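Local atomic coordinates of DUF4439 domain-containing protein (Mycobacterium tuberculosis, PDB entry 2IB0), a protein that is of unknown function but folds as a four-helix bundle related to the ferritin-like proteins, with two copies in the assembly. Residues Cys27-Tyr38 against Val78-Leu89; Glu107-Val118 against Phe129-Met140. All coordinates share one frame; numbering follows the deposited sequence.

Contact 1. Residues Cys27-Tyr38 against Val78-Leu89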
loop_
_atom_site.group_PDB
_atom_site.type_symbol
_atom_site.label_atom_id
_atom_site.label_comp_id
_atom_site.label_asym_id
_atom_site.label_seq_id
_atom_site.Cartn_x
_atom_site.Cartn_y
_atom_site.Cartn_z
ATOM N N CYS A 27 -1.681 4.633 -19.060
ATOM C CA CYS A 27 -2.979 4.871 -19.678
ATOM C C CYS A 27 -4.059 4.007 -19.047
ATOM O O CYS A 27 -5.112 4.511 -18.725
ATOM C CB CYS A 27 -2.949 4.690 -21.222
ATOM S SG CYS A 27 -2.052 6.020 -22.084
ATOM N N ASP A 28 -3.800 2.712 -18.845
ATOM C CA ASP A 28 -4.777 1.847 -18.145
ATOM C C ASP A 28 -5.098 2.376 -16.750
ATOM O O ASP A 28 -6.238 2.307 -16.321
ATOM C CB ASP A 28 -4.254 0.436 -17.948
ATOM C CG ASP A 28 -4.179 -0.351 -19.227
ATOM O OD1 ASP A 28 -4.900 -0.025 -20.190
ATOM O OD2 ASP A 28 -3.353 -1.291 -19.266
ATOM N N ALA A 29 -4.109 2.939 -16.075
ATOM C CA ALA A 29 -4.267 3.279 -14.669
ATOM C C ALA A 29 -5.083 4.542 -14.621
ATOM O O ALA A 29 -5.928 4.693 -13.756
ATOM C CB ALA A 29 -2.912 3.500 -14.023
ATOM N N LEU A 30 -4.847 5.421 -15.597
ATOM C CA LEU A 30 -5.630 6.655 -15.742
ATOM C C LEU A 30 -7.116 6.366 -16.015
ATOM O O LEU A 30 -7.996 7.044 -15.473
ATOM C CB LEU A 30 -5.070 7.548 -16.859
ATOM C CG LEU A 30 -5.939 8.775 -17.117
ATOM C CD1 LEU A 30 -6.198 9.561 -15.838
ATOM C CD2 LEU A 30 -5.382 9.689 -18.282
ATOM N N ALA A 31 -7.359 5.387 -16.887
ATOM C CA ALA A 31 -8.702 4.898 -17.221
ATOM C C ALA A 31 -9.377 4.306 -16.000
ATOM O O ALA A 31 -10.550 4.488 -15.793
ATOM C CB ALA A 31 -8.644 3.884 -18.369
ATOM N N VAL A 32 -8.628 3.614 -15.162
ATOM C CA VAL A 32 -9.185 3.107 -13.915
ATOM C C VAL A 32 -9.563 4.268 -12.956
ATOM O O VAL A 32 -10.647 4.248 -12.345
ATOM C CB VAL A 32 -8.234 2.084 -13.252
ATOM C CG1 VAL A 32 -8.673 1.790 -11.790
ATOM C CG2 VAL A 32 -8.181 0.784 -14.095
ATOM N N GLU A 33 -8.678 5.260 -12.837
ATOM C CA GLU A 33 -8.949 6.496 -12.076
ATOM C C GLU A 33 -10.226 7.237 -12.502
ATOM O O GLU A 33 -11.024 7.598 -11.646
ATOM C CB GLU A 33 -7.752 7.474 -12.153
ATOM C CG GLU A 33 -6.487 7.024 -11.351
ATOM C CD GLU A 33 -6.764 6.682 -9.872
ATOM O OE1 GLU A 33 -7.523 7.405 -9.185
ATOM O OE2 GLU A 33 -6.195 5.697 -9.370
ATOM N N HIS A 34 -10.415 7.495 -13.796
ATOM C CA HIS A 34 -11.667 8.097 -14.258
ATOM C C HIS A 34 -12.895 7.295 -13.788
ATOM O O HIS A 34 -13.856 7.872 -13.273
ATOM C CB HIS A 34 -11.688 8.216 -15.771
ATOM C CG HIS A 34 -10.820 9.316 -16.288
ATOM N ND1 HIS A 34 -9.976 9.159 -17.364
ATOM C CD2 HIS A 34 -10.672 10.596 -15.882
ATOM C CE1 HIS A 34 -9.350 10.297 -17.613
ATOM N NE2 HIS A 34 -9.740 11.181 -16.713
ATOM N N ALA A 35 -12.819 5.968 -13.954
ATOM C CA ALA A 35 -13.884 5.042 -13.604
ATOM C C ALA A 35 -14.144 5.000 -12.105
ATOM O O ALA A 35 -15.294 4.800 -11.683
ATOM C CB ALA A 35 -13.569 3.658 -14.112
ATOM N N THR A 36 -13.097 5.214 -11.303
ATOM C CA THR A 36 -13.212 5.264 -9.849
ATOM C C THR A 36 -13.858 6.531 -9.340
ATOM O O THR A 36 -14.695 6.467 -8.441
ATOM C CB THR A 36 -11.846 5.129 -9.166
ATOM O OG1 THR A 36 -11.382 3.821 -9.419
ATOM C CG2 THR A 36 -11.987 5.275 -7.702
ATOM N N ILE A 37 -13.450 7.671 -9.903
ATOM C CA ILE A 37 -14.018 8.963 -9.573
ATOM C C ILE A 37 -15.523 8.961 -9.910
ATOM O O ILE A 37 -16.339 9.408 -9.102
ATOM C CB ILE A 37 -13.285 10.126 -10.342
ATOM C CG1 ILE A 37 -11.856 10.287 -9.822
ATOM C CG2 ILE A 37 -14.152 11.447 -10.433
ATOM C CD1 ILE A 37 -10.913 10.809 -10.901
ATOM N N TYR A 38 -15.881 8.417 -11.067
ATOM C CA TYR A 38 -17.295 8.243 -11.416
ATOM C C TYR A 38 -18.008 7.356 -10.377
ATOM O O TYR A 38 -19.129 7.658 -9.949
ATOM C CB TYR A 38 -17.399 7.662 -12.829
ATOM C CG TYR A 38 -18.738 7.154 -13.272
ATOM C CD1 TYR A 38 -19.677 8.029 -13.829
ATOM C CD2 TYR A 38 -19.064 5.788 -13.213
ATOM C CE1 TYR A 38 -20.924 7.577 -14.286
ATOM C CE2 TYR A 38 -20.335 5.326 -13.696
ATOM C CZ TYR A 38 -21.243 6.226 -14.210
ATOM O OH TYR A 38 -22.470 5.833 -14.727
ATOM N N VAL A 78 2.205 11.789 -24.899
ATOM C CA VAL A 78 0.986 11.011 -25.032
ATOM C C VAL A 78 -0.204 11.888 -24.642
ATOM O O VAL A 78 -0.211 12.495 -23.564
ATOM C CB VAL A 78 1.017 9.713 -24.139
ATOM C CG1 VAL A 78 -0.292 8.954 -24.218
ATOM C CG2 VAL A 78 2.201 8.802 -24.515
ATOM N N THR A 79 -1.208 11.959 -25.505
ATOM C CA THR A 79 -2.441 12.652 -25.141
ATOM C C THR A 79 -3.265 11.688 -24.297
ATOM O O THR A 79 -3.570 10.570 -24.735
ATOM C CB THR A 79 -3.275 13.085 -26.375
ATOM O OG1 THR A 79 -3.561 11.929 -27.170
ATOM C CG2 THR A 79 -2.534 14.155 -27.239
ATOM N N ALA A 80 -3.592 12.111 -23.078
ATOM C CA ALA A 80 -4.319 11.283 -22.112
ATOM C C ALA A 80 -5.669 10.741 -22.634
ATOM O O ALA A 80 -6.408 11.465 -23.331
ATOM C CB ALA A 80 -4.518 12.073 -20.823
ATOM N N PRO A 81 -5.980 9.454 -22.321
ATOM C CA PRO A 81 -7.385 9.031 -22.361
ATOM C C PRO A 81 -8.250 9.987 -21.522
ATOM O O PRO A 81 -7.896 10.310 -20.373
ATOM C CB PRO A 81 -7.365 7.617 -21.724
ATOM C CG PRO A 81 -5.999 7.456 -21.095
ATOM C CD PRO A 81 -5.094 8.333 -21.946
ATOM N N ILE A 82 -9.341 10.467 -22.116
ATOM C CA ILE A 82 -10.323 11.280 -21.390
ATOM C C ILE A 82 -11.423 10.369 -20.812
ATOM O O ILE A 82 -11.547 9.206 -21.222
ATOM C CB ILE A 82 -10.913 12.417 -22.278
ATOM C CG1 ILE A 82 -11.807 11.849 -23.392
ATOM C CG2 ILE A 82 -9.773 13.300 -22.835
ATOM C CD1 ILE A 82 -12.887 12.801 -23.878
ATOM N N ALA A 83 -12.205 10.868 -19.857
ATOM C CA ALA A 83 -13.236 10.024 -19.250
ATOM C C ALA A 83 -14.368 9.698 -20.256
ATOM O O ALA A 83 -14.660 10.488 -21.167
ATOM C CB ALA A 83 -13.792 10.677 -17.987
ATOM N N ALA A 84 -14.964 8.508 -20.102
ATOM C CA ALA A 84 -16.200 8.150 -20.799
ATOM C C ALA A 84 -17.354 8.853 -20.057
ATOM O O ALA A 84 -17.227 9.157 -18.855
ATOM C CB ALA A 84 -16.390 6.612 -20.831
ATOM N N ALA A 85 -18.448 9.128 -20.777
ATOM C CA ALA A 85 -19.680 9.763 -20.227
ATOM C C ALA A 85 -20.290 8.981 -19.042
ATOM O O ALA A 85 -20.516 9.537 -17.953
ATOM C CB ALA A 85 -20.705 9.949 -21.345
ATOM N N GLY A 86 -20.552 7.692 -19.276
ATOM C CA GLY A 86 -20.828 6.721 -18.214
ATOM C C GLY A 86 -19.877 5.525 -18.249
ATOM O O GLY A 86 -19.090 5.339 -19.194
ATOM N N TYR A 87 -19.918 4.733 -17.179
ATOM C CA TYR A 87 -19.168 3.477 -17.072
ATOM C C TYR A 87 -20.187 2.433 -16.701
ATOM O O TYR A 87 -21.290 2.750 -16.276
ATOM C CB TYR A 87 -18.047 3.544 -16.030
ATOM C CG TYR A 87 -16.899 4.424 -16.490
ATOM C CD1 TYR A 87 -15.803 3.887 -17.182
ATOM C CD2 TYR A 87 -16.924 5.809 -16.273
ATOM C CE1 TYR A 87 -14.773 4.717 -17.644
ATOM C CE2 TYR A 87 -15.884 6.628 -16.699
ATOM C CZ TYR A 87 -14.828 6.082 -17.391
ATOM O OH TYR A 87 -13.843 6.919 -17.843
ATOM N N GLN A 88 -19.837 1.186 -16.940
ATOM C CA GLN A 88 -20.510 0.091 -16.326
ATOM C C GLN A 88 -19.725 -0.075 -14.993
ATOM O O GLN A 88 -18.520 -0.333 -15.017
ATOM C CB GLN A 88 -20.369 -1.101 -17.262
ATOM C CG GLN A 88 -20.776 -2.422 -16.709
ATOM C CD GLN A 88 -22.247 -2.501 -16.448
ATOM O OE1 GLN A 88 -22.659 -3.004 -15.410
ATOM N NE2 GLN A 88 -23.063 -2.005 -17.383
ATOM N N LEU A 89 -20.384 0.145 -13.850
ATOM C CA LEU A 89 -19.785 -0.123 -12.539
ATOM C C LEU A 89 -19.342 -1.599 -12.422
ATOM O O LEU A 89 -19.981 -2.502 -13.006
ATOM C CB LEU A 89 -20.755 0.209 -11.383
ATOM C CG LEU A 89 -21.246 1.631 -11.109
ATOM C CD1 LEU A 89 -22.202 1.640 -9.906
ATOM C CD2 LEU A 89 -20.103 2.569 -10.908
#
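Residues 78-89 belong to the long crossover between helices 52-75 and 96-120, which run the same way, the textbook mark of ferritin-like up-down-down-up bundles. The crossover returns along the outside of helix 18-46, meeting C27, L30, H34 and Y38, three or four residues apart, with A35 beside H34. At one end P81, whose rigid ring suits an extended chain, lays its CG 3.6 Å from CD2 of L30, while SG of C27 touches its CD. H34 points its ring at the connection: A83 CB stands over the imidazole face of H34 in a CH-pi contact, 3.9 Å from the ring centroid, and P81 O lies in plane at the edge, 3.1 Å from H34 CE1. Y87 is turned back over the helix: its ring covers A35, whose CA sits 3.9 Å from the ring centroid and only 5° off the normal, a closeness that a small residue permits. The opposite face carries A84 CB, and Y87 OH accepts a hydrogen bond from A84 N at 3.0 Å, probably steadying the bend through A85 and G86. Y38 reaches Y87 obliquely because its CG is swung away from the backbone nitrogen (chi1 168°); its CE2 also meets L89 CD2. With no hydrogen bond between the segments, apolar and CH-pi packing holds them; P81 O lacks a hydrogen-bond partner, which the polarised C-H of H34 CE1 may partly offset.

Contact 2. Residues Glu107-Val118 against Phe129-Met140; sequences ENDGATAWRAVV and FASTALTESAVM
Helices 107-118 and 129-140 run nearly antiparallel, at 161° between their directions, with their axes 8.1 Å apart at the closest. The small residues G110, A111, A130, A133 and S137 allow this spacing, which brings A111 CA within 4.8 Å of L134 CA. W114 is the large knob, seated among F129, A130, A133 and S137. Its CG lies anti to the carbonyl carbon (chi1 -68°), which lays the indole across the partner helix with A133 CB over the five-membered ring of W114, 3.6 Å from its centroid. F129 turns its edge to the six-membered ring in an offset edge-to-face pair, CE2 to W114 CH2 3.7 Å, while the indole NE1 probably hydrogen-bonds to E33 OE2 of helix 18-46. In return L134 fills the hole between A111, W114, R115 and V118, and S137 that between E107, G110, A111 and W114. Beyond L134, A130 CB presses on V117 CG1 at 3.5 Å, a tight fit. At the other end E107 bends at chi2, bringing its CD within 3.4 Å of M140 CB; E107 OE2 is hydrogen-bonded to Y40 OH and H62 NE2. A water close to S137 OG also reaches E107 OE1 by a weak bond. S131, L134, T135 and A138 also pack on the second subunit. Reciprocal knobs-into-holes packing is characteristic of helical bundles; here it joins the last two helices into the second antiparallel hairpin of a ferritin-like four-helix bundle.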
loop_
_atom_site.group_PDB
_atom_site.type_symbol
_atom_site.label_atom_id
_atom_site.label_comp_id
_atom_site.label_asym_id
_atom_site.label_seq_id
_atom_site.Cartn_x
_atom_site.Cartn_y
_atom_site.Cartn_z
ATOM N N GLU A 107 -10.996 0.346 -5.211
ATOM C CA GLU A 107 -9.653 0.553 -4.651
ATOM C C GLU A 107 -8.750 -0.618 -4.963
ATOM O O GLU A 107 -7.593 -0.433 -5.309
ATOM C CB GLU A 107 -9.783 0.786 -3.148
ATOM C CG GLU A 107 -10.491 2.145 -2.779
ATOM C CD GLU A 107 -9.827 3.439 -3.372
ATOM O OE1 GLU A 107 -8.642 3.447 -3.811
ATOM O OE2 GLU A 107 -10.501 4.487 -3.361
ATOM N N ASN A 108 -9.281 -1.836 -4.800
ATOM C CA ASN A 108 -8.593 -3.056 -5.192
ATOM C C ASN A 108 -8.258 -3.098 -6.682
ATOM O O ASN A 108 -7.155 -3.460 -7.034
ATOM C CB ASN A 108 -9.388 -4.306 -4.769
ATOM C CG ASN A 108 -9.301 -4.583 -3.263
ATOM O OD1 ASN A 108 -10.101 -5.336 -2.692
ATOM N ND2 ASN A 108 -8.337 -3.997 -2.630
ATOM N N ASP A 109 -9.195 -2.727 -7.560
ATOM C CA ASP A 109 -8.894 -2.619 -8.983
ATOM C C ASP A 109 -7.800 -1.540 -9.237
ATOM O O ASP A 109 -6.985 -1.663 -10.157
ATOM C CB ASP A 109 -10.165 -2.216 -9.784
ATOM C CG ASP A 109 -11.191 -3.365 -9.944
ATOM O OD1 ASP A 109 -10.882 -4.556 -9.669
ATOM O OD2 ASP A 109 -12.333 -3.059 -10.409
ATOM N N GLY A 110 -7.834 -0.448 -8.469
ATOM C CA GLY A 110 -6.820 0.602 -8.596
ATOM C C GLY A 110 -5.430 0.128 -8.142
ATOM O O GLY A 110 -4.415 0.474 -8.783
ATOM N N ALA A 111 -5.354 -0.626 -7.042
ATOM C CA ALA A 111 -4.079 -1.270 -6.643
ATOM C C ALA A 111 -3.517 -2.138 -7.770
ATOM O O ALA A 111 -2.348 -2.037 -8.146
ATOM C CB ALA A 111 -4.260 -2.125 -5.377
ATOM N N THR A 112 -4.369 -2.975 -8.341
ATOM C CA THR A 112 -3.973 -3.825 -9.475
ATOM C C THR A 112 -3.408 -3.050 -10.648
ATOM O O THR A 112 -2.432 -3.499 -11.261
ATOM C CB THR A 112 -5.146 -4.674 -9.965
ATOM O OG1 THR A 112 -5.569 -5.505 -8.893
ATOM C CG2 THR A 112 -4.742 -5.575 -11.154
ATOM N N ALA A 113 -4.033 -1.916 -10.980
ATOM C CA ALA A 113 -3.594 -1.091 -12.118
ATOM C C ALA A 113 -2.280 -0.353 -11.778
ATOM O O ALA A 113 -1.382 -0.280 -12.587
ATOM C CB ALA A 113 -4.660 -0.115 -12.525
ATOM N N TRP A 114 -2.180 0.161 -10.565
ATOM C CA TRP A 114 -0.933 0.759 -10.095
ATOM C C TRP A 114 0.239 -0.195 -9.919
ATOM O O TRP A 114 1.375 0.177 -10.217
ATOM C CB TRP A 114 -1.161 1.649 -8.869
ATOM C CG TRP A 114 -1.953 2.866 -9.323
ATOM C CD1 TRP A 114 -3.264 3.145 -9.041
ATOM C CD2 TRP A 114 -1.491 3.911 -10.180
ATOM N NE1 TRP A 114 -3.645 4.314 -9.656
ATOM C CE2 TRP A 114 -2.574 4.807 -10.364
ATOM C CE3 TRP A 114 -0.258 4.185 -10.810
ATOM C CZ2 TRP A 114 -2.470 5.960 -11.124
ATOM C CZ3 TRP A 114 -0.156 5.337 -11.603
ATOM C CH2 TRP A 114 -1.259 6.208 -11.755
ATOM N N ARG A 115 -0.009 -1.419 -9.460
ATOM C CA ARG A 115 1.073 -2.414 -9.430
ATOM C C ARG A 115 1.615 -2.651 -10.832
ATOM O O ARG A 115 2.798 -2.870 -10.990
ATOM C CB ARG A 115 0.601 -3.721 -8.806
ATOM C CG ARG A 115 1.680 -4.735 -8.661
ATOM C CD ARG A 115 1.183 -5.975 -7.908
ATOM N NE ARG A 115 0.492 -5.608 -6.676
ATOM C CZ ARG A 115 -0.818 -5.704 -6.465
ATOM N NH1 ARG A 115 -1.641 -6.177 -7.414
ATOM N NH2 ARG A 115 -1.308 -5.326 -5.284
ATOM N N ALA A 116 0.755 -2.610 -11.855
ATOM C CA ALA A 116 1.256 -2.751 -13.240
ATOM C C ALA A 116 2.146 -1.592 -13.692
ATOM O O ALA A 116 3.086 -1.795 -14.437
ATOM C CB ALA A 116 0.098 -2.931 -14.212
ATOM N N VAL A 117 1.807 -0.361 -13.295
ATOM C CA VAL A 117 2.688 0.784 -13.571
ATOM C C VAL A 117 4.053 0.636 -12.828
ATOM O O VAL A 117 5.152 0.878 -13.412
ATOM C CB VAL A 117 1.959 2.143 -13.259
ATOM C CG1 VAL A 117 2.887 3.325 -13.526
ATOM C CG2 VAL A 117 0.608 2.322 -14.134
ATOM N N VAL A 118 4.014 0.235 -11.548
ATOM C CA VAL A 118 5.297 -0.013 -10.817
ATOM C C VAL A 118 6.160 -0.962 -11.629
ATOM O O VAL A 118 7.376 -0.762 -11.776
ATOM C CB VAL A 118 5.109 -0.645 -9.366
ATOM C CG1 VAL A 118 6.469 -1.085 -8.726
ATOM C CG2 VAL A 118 4.362 0.289 -8.445
ATOM N N PHE A 129 5.912 7.249 -7.907
ATOM C CA PHE A 129 4.562 7.814 -7.994
ATOM C C PHE A 129 3.514 6.698 -8.009
ATOM O O PHE A 129 2.465 6.782 -7.322
ATOM C CB PHE A 129 4.438 8.706 -9.232
ATOM C CG PHE A 129 3.028 9.245 -9.471
ATOM C CD1 PHE A 129 2.680 10.524 -9.047
ATOM C CD2 PHE A 129 2.055 8.470 -10.105
ATOM C CE1 PHE A 129 1.392 11.031 -9.269
ATOM C CE2 PHE A 129 0.757 8.969 -10.313
ATOM C CZ PHE A 129 0.436 10.254 -9.896
ATOM N N ALA A 130 3.815 5.645 -8.786
ATOM C CA ALA A 130 2.899 4.532 -8.958
ATOM C C ALA A 130 2.801 3.767 -7.624
ATOM O O ALA A 130 1.728 3.357 -7.248
ATOM C CB ALA A 130 3.370 3.605 -10.083
ATOM N N SER A 131 3.935 3.578 -6.927
ATOM C CA SER A 131 3.900 2.905 -5.660
ATOM C C SER A 131 3.162 3.686 -4.589
ATOM O O SER A 131 2.498 3.078 -3.760
ATOM C CB SER A 131 5.286 2.457 -5.179
ATOM O OG SER A 131 5.983 3.495 -4.502
ATOM N N THR A 132 3.285 5.002 -4.570
ATOM C CA THR A 132 2.464 5.857 -3.713
ATOM C C THR A 132 0.939 5.708 -3.999
ATOM O O THR A 132 0.121 5.495 -3.049
ATOM C CB THR A 132 2.923 7.308 -3.853
ATOM O OG1 THR A 132 4.272 7.385 -3.368
ATOM C CG2 THR A 132 2.045 8.253 -3.045
ATOM N N ALA A 133 0.579 5.751 -5.291
ATOM C CA ALA A 133 -0.786 5.510 -5.746
ATOM C C ALA A 133 -1.264 4.102 -5.357
ATOM O O ALA A 133 -2.422 3.934 -4.925
ATOM C CB ALA A 133 -0.890 5.733 -7.247
ATOM N N LEU A 134 -0.381 3.105 -5.476
ATOM C CA LEU A 134 -0.732 1.748 -5.122
ATOM C C LEU A 134 -1.025 1.636 -3.598
ATOM O O LEU A 134 -2.020 1.030 -3.165
ATOM C CB LEU A 134 0.434 0.822 -5.486
ATOM C CG LEU A 134 0.330 -0.706 -5.616
ATOM C CD1 LEU A 134 1.681 -1.288 -5.515
ATOM C CD2 LEU A 134 -0.545 -1.368 -4.623
ATOM N N THR A 135 -0.122 2.204 -2.809
ATOM C CA THR A 135 -0.245 2.201 -1.348
ATOM C C THR A 135 -1.492 2.950 -0.869
ATOM O O THR A 135 -2.196 2.455 0.033
ATOM C CB THR A 135 0.987 2.797 -0.725
ATOM O OG1 THR A 135 2.098 1.912 -0.975
ATOM C CG2 THR A 135 0.804 3.000 0.779
ATOM N N GLU A 136 -1.771 4.104 -1.469
ATOM C CA GLU A 136 -2.984 4.866 -1.145
ATOM C C GLU A 136 -4.290 4.103 -1.427
ATOM O O GLU A 136 -5.230 4.220 -0.628
ATOM C CB GLU A 136 -3.008 6.218 -1.855
ATOM C CG GLU A 136 -1.907 7.154 -1.300
ATOM C CD GLU A 136 -1.784 8.448 -2.081
ATOM O OE1 GLU A 136 -2.348 8.573 -3.194
ATOM O OE2 GLU A 136 -1.118 9.367 -1.583
ATOM N N SER A 137 -4.327 3.397 -2.569
ATOM C CA SER A 137 -5.446 2.558 -3.015
ATOM C C SER A 137 -5.662 1.439 -1.983
ATOM O O SER A 137 -6.773 1.175 -1.563
ATOM C CB SER A 137 -5.124 1.930 -4.389
ATOM O OG SER A 137 -5.032 2.889 -5.428
ATOM N N ALA A 138 -4.581 0.773 -1.600
ATOM C CA ALA A 138 -4.587 -0.236 -0.514
ATOM C C ALA A 138 -5.030 0.268 0.858
ATOM O O ALA A 138 -5.733 -0.426 1.564
ATOM C CB ALA A 138 -3.230 -0.825 -0.383
ATOM N N VAL A 139 -4.546 1.429 1.282
ATOM C CA VAL A 139 -4.975 2.030 2.542
ATOM C C VAL A 139 -6.476 2.405 2.403
ATOM O O VAL A 139 -7.296 2.107 3.300
ATOM C CB VAL A 139 -4.075 3.214 2.900
ATOM C CG1 VAL A 139 -4.718 4.089 3.956
ATOM C CG2 VAL A 139 -2.646 2.694 3.371
ATOM N N MET A 140 -6.876 2.960 1.257
ATOM C CA MET A 140 -8.316 3.266 1.054
ATOM C C MET A 140 -9.231 2.047 1.173
ATOM O O MET A 140 -10.293 2.129 1.820
ATOM C CB MET A 140 -8.594 3.988 -0.271
ATOM C CG MET A 140 -8.451 5.525 -0.247
ATOM S SD MET A 140 -9.403 6.455 1.019
ATOM C CE MET A 140 -10.786 5.518 1.053
HETATM O O HOH W 1 -7.049 3.460 -6.860
#

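Contact 2 is a core contact between two helices, with most of its touching residues buried, whereas contact 1 lies at the surface, where an irregular connection covers one helix. They share no helix, but they adjoin: E33 of 27-38 is the polar join to W114 of 107-118, and A29 packs on W114 and V117. Helix 18-46 therefore meets the connection on one side and helix 96-120 on another. Both interfaces lack direct hydrogen bonds between their segments. Contact 1 packs proline, alanine and tyrosine of the connection on histidine, alanine and tyrosine of the helix; contact 2 interlocks side chains, and its polar ends turn to water, other helices and, at T135, the second subunit.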